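Long-range contact in PT26-6P (Thermococcus sp., PDB 2WB7), which is of unknown function but is encoded by an extrachromosomal mobile element of a euryarchaeon and joins immunoglobulin-like domains to a helical domain: residues Thr350-His354 and Asn500-Gln505. Sequence-based numbering, arbitrary orientation.
Sequences TLDYH and NGDLEQ
With CG of Asp-502 turned anti to its own N (chi1 -168°) and CG of His-354 set beside its backbone N, carboxylate and imidazole meet from opposite directions in a buried His-carboxylate hydrogen bond. The bond joins the second immunoglobulin-like domain, at the start of strand 350-364, to the helical domain, where Asp-502 is the N-cap of helix 503-523. NE2 of His-354 donates to OD2 of Asp-502 over 2.7 Å and nearly straight (169°); OD2 lies in the ring plane, but NE2 reaches its syn side somewhat tilted out of the carboxylate plane. At the ring's other nitrogen, ND1 hydrogen-bonds OE2 of Glu-378, and the two bonds together fix the rotation of the imidazole. A second acid comes in across the first: OD1 of Asp-352 stands 2.6 Å from OD2 of Asp-502, the carboxylate planes 63° apart. Leu-351 and Asp-352 together face Val-313 in a classic beta bulge, and the side chains of both leave the strand on the side of 500-505. Beside the acids, CD2 of Leu-351 packs 3.6 Å from CB of Asp-502, while its CD1 touches CB of Asn-500. An alanine in place of Asp-502 would probably leave NE2 of His-354 and the backbone N of Gln-505 without their acceptor. The cap itself is made by OD1 of Asp-502, which accepts from the backbone N of Gln-505 at 3.1 Å, from above the carboxylate plane.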
ATOM      1  N   THR A 350     -20.036  12.970 -15.944  1.00 37.95           N
ATOM      2  CA  THR A 350     -19.263  12.630 -14.762  1.00 36.61           C
ATOM      3  C   THR A 350     -19.855  11.417 -14.050  1.00 36.00           C
ATOM      4  O   THR A 350     -21.039  11.406 -13.711  1.00 36.27           O
ATOM      5  CB  THR A 350     -19.208  13.830 -13.801  1.00 36.62           C
ATOM      6  OG1 THR A 350     -18.502  14.910 -14.433  1.00 36.39           O
ATOM      7  CG2 THR A 350     -18.521  13.451 -12.500  1.00 35.35           C
ATOM      8  N   LEU A 351     -19.035  10.395 -13.829  1.00 35.09           N
ATOM      9  CA  LEU A 351     -19.477   9.207 -13.092  1.00 34.52           C
ATOM     10  C   LEU A 351     -19.110   9.283 -11.609  1.00 34.67           C
ATOM     11  O   LEU A 351     -19.963   9.130 -10.735  1.00 34.77           O
ATOM     12  CB  LEU A 351     -18.853   7.945 -13.686  1.00 34.45           C
ATOM     13  CG  LEU A 351     -19.276   6.645 -12.984  1.00 33.45           C
ATOM     14  CD1 LEU A 351     -20.724   6.320 -13.300  1.00 33.15           C
ATOM     15  CD2 LEU A 351     -18.394   5.477 -13.350  1.00 32.30           C
ATOM     16  N   ASP A 352     -17.824   9.491 -11.335  1.00 34.53           N
ATOM     17  CA  ASP A 352     -17.335   9.617  -9.977  1.00 34.17           C
ATOM     18  C   ASP A 352     -15.897  10.100 -10.022  1.00 33.50           C
ATOM     19  O   ASP A 352     -15.395  10.439 -11.087  1.00 33.50           O
ATOM     20  CB  ASP A 352     -17.421   8.276  -9.253  1.00 34.70           C
ATOM     21  CG  ASP A 352     -16.505   7.199  -9.863  1.00 36.07           C
ATOM     22  OD1 ASP A 352     -16.953   6.040  -9.996  1.00 38.14           O
ATOM     23  OD2 ASP A 352     -15.334   7.491 -10.192  1.00 37.34           O
ATOM     24  N   TYR A 353     -15.243  10.129  -8.866  1.00 32.62           N
ATOM     25  CA  TYR A 353     -13.845  10.508  -8.780  1.00 31.99           C
ATOM     26  C   TYR A 353     -13.045   9.470  -7.983  1.00 31.93           C
ATOM     27  O   TYR A 353     -13.580   8.804  -7.097  1.00 31.49           O
ATOM     28  CB  TYR A 353     -13.706  11.850  -8.070  1.00 31.84           C
ATOM     29  CG  TYR A 353     -14.147  13.062  -8.845  1.00 30.64           C
ATOM     30  CD1 TYR A 353     -15.491  13.321  -9.076  1.00 30.50           C
ATOM     31  CD2 TYR A 353     -13.219  13.979  -9.297  1.00 30.00           C
ATOM     32  CE1 TYR A 353     -15.888  14.453  -9.768  1.00 29.48           C
ATOM     33  CE2 TYR A 353     -13.602  15.102  -9.984  1.00 30.26           C
ATOM     34  CZ  TYR A 353     -14.935  15.331 -10.221  1.00 29.39           C
ATOM     35  OH  TYR A 353     -15.292  16.457 -10.906  1.00 29.38           O
ATOM     36  N   HIS A 354     -11.756   9.359  -8.301  1.00 31.90           N
ATOM     37  CA  HIS A 354     -10.817   8.544  -7.548  1.00 31.83           C
ATOM     38  C   HIS A 354      -9.731   9.457  -6.988  1.00 31.75           C
ATOM     39  O   HIS A 354      -9.418  10.507  -7.569  1.00 31.90           O
ATOM     40  CB  HIS A 354     -10.164   7.507  -8.458  1.00 32.25           C
ATOM     41  CG  HIS A 354     -11.051   6.354  -8.814  1.00 33.43           C
ATOM     42  ND1 HIS A 354     -10.666   5.037  -8.645  1.00 34.67           N
ATOM     43  CD2 HIS A 354     -12.300   6.319  -9.337  1.00 34.17           C
ATOM     44  CE1 HIS A 354     -11.643   4.240  -9.040  1.00 35.27           C
ATOM     45  NE2 HIS A 354     -12.644   4.991  -9.471  1.00 36.57           N
ATOM     46  N   ASN A 500     -21.026   1.649 -15.931  1.00 38.55           N
ATOM     47  CA  ASN A 500     -20.314   2.677 -16.697  1.00 39.18           C
ATOM     48  C   ASN A 500     -18.807   2.657 -16.625  1.00 39.60           C
ATOM     49  O   ASN A 500     -18.169   3.682 -16.859  1.00 39.79           O
ATOM     50  CB  ASN A 500     -20.793   4.070 -16.334  1.00 39.28           C
ATOM     51  CG  ASN A 500     -22.246   4.254 -16.620  1.00 40.34           C
ATOM     52  OD1 ASN A 500     -23.085   3.636 -15.968  1.00 40.64           O
ATOM     53  ND2 ASN A 500     -22.565   5.089 -17.617  1.00 40.17           N
ATOM     54  N   GLY A 501     -18.235   1.503 -16.313  1.00 39.88           N
ATOM     55  CA  GLY A 501     -16.797   1.348 -16.436  1.00 40.45           C
ATOM     56  C   GLY A 501     -15.981   1.628 -15.192  1.00 40.95           C
ATOM     57  O   GLY A 501     -14.783   1.887 -15.282  1.00 41.57           O
ATOM     58  N   ASP A 502     -16.604   1.564 -14.025  1.00 41.07           N
ATOM     59  CA  ASP A 502     -15.844   1.653 -12.797  1.00 41.41           C
ATOM     60  C   ASP A 502     -16.250   0.555 -11.852  1.00 41.57           C
ATOM     61  O   ASP A 502     -16.886   0.802 -10.836  1.00 41.82           O
ATOM     62  CB  ASP A 502     -16.047   3.005 -12.136  1.00 41.75           C
ATOM     63  CG  ASP A 502     -15.059   3.255 -11.021  1.00 41.90           C
ATOM     64  OD1 ASP A 502     -14.326   2.306 -10.674  1.00 42.37           O
ATOM     65  OD2 ASP A 502     -15.026   4.393 -10.489  1.00 42.65           O
ATOM     66  N   LEU A 503     -15.867  -0.665 -12.181  1.00 41.92           N
ATOM     67  CA  LEU A 503     -16.244  -1.809 -11.375  1.00 42.16           C
ATOM     68  C   LEU A 503     -15.494  -1.844 -10.042  1.00 41.89           C
ATOM     69  O   LEU A 503     -15.982  -2.410  -9.056  1.00 41.87           O
ATOM     70  CB  LEU A 503     -16.011  -3.084 -12.173  1.00 42.40           C
ATOM     71  CG  LEU A 503     -16.297  -4.396 -11.459  1.00 44.74           C
ATOM     72  CD1 LEU A 503     -17.697  -4.425 -10.761  1.00 44.84           C
ATOM     73  CD2 LEU A 503     -16.115  -5.549 -12.468  1.00 46.72           C
ATOM     74  N   GLU A 504     -14.310  -1.240 -10.001  1.00 41.46           N
ATOM     75  CA  GLU A 504     -13.542  -1.221  -8.760  1.00 40.97           C
ATOM     76  C   GLU A 504     -14.299  -0.451  -7.705  1.00 39.47           C
ATOM     77  O   GLU A 504     -14.578  -0.977  -6.632  1.00 39.21           O
ATOM     78  CB  GLU A 504     -12.171  -0.594  -8.957  1.00 41.74           C
ATOM     79  CG  GLU A 504     -11.325  -1.251 -10.054  1.00 47.05           C
ATOM     80  CD  GLU A 504     -11.452  -0.556 -11.434  1.00 53.88           C
ATOM     81  OE1 GLU A 504     -12.405   0.248 -11.635  1.00 54.72           O
ATOM     82  OE2 GLU A 504     -10.596  -0.830 -12.321  1.00 57.20           O
ATOM     83  N   GLN A 505     -14.626   0.807  -7.998  1.00 37.86           N
ATOM     84  CA  GLN A 505     -15.361   1.615  -7.026  1.00 36.37           C
ATOM     85  C   GLN A 505     -16.750   1.026  -6.726  1.00 35.48           C
ATOM     86  O   GLN A 505     -17.270   1.162  -5.615  1.00 34.99           O
ATOM     87  CB  GLN A 505     -15.442   3.086  -7.445  1.00 36.12           C
ATOM     88  CG  GLN A 505     -15.885   3.990  -6.299  1.00 35.88           C
ATOM     89  CD  GLN A 505     -15.626   5.459  -6.554  1.00 36.36           C
ATOM     90  OE1 GLN A 505     -14.473   5.916  -6.596  1.00 34.60           O
ATOM     91  NE2 GLN A 505     -16.706   6.222  -6.708  1.00 37.15           N
TER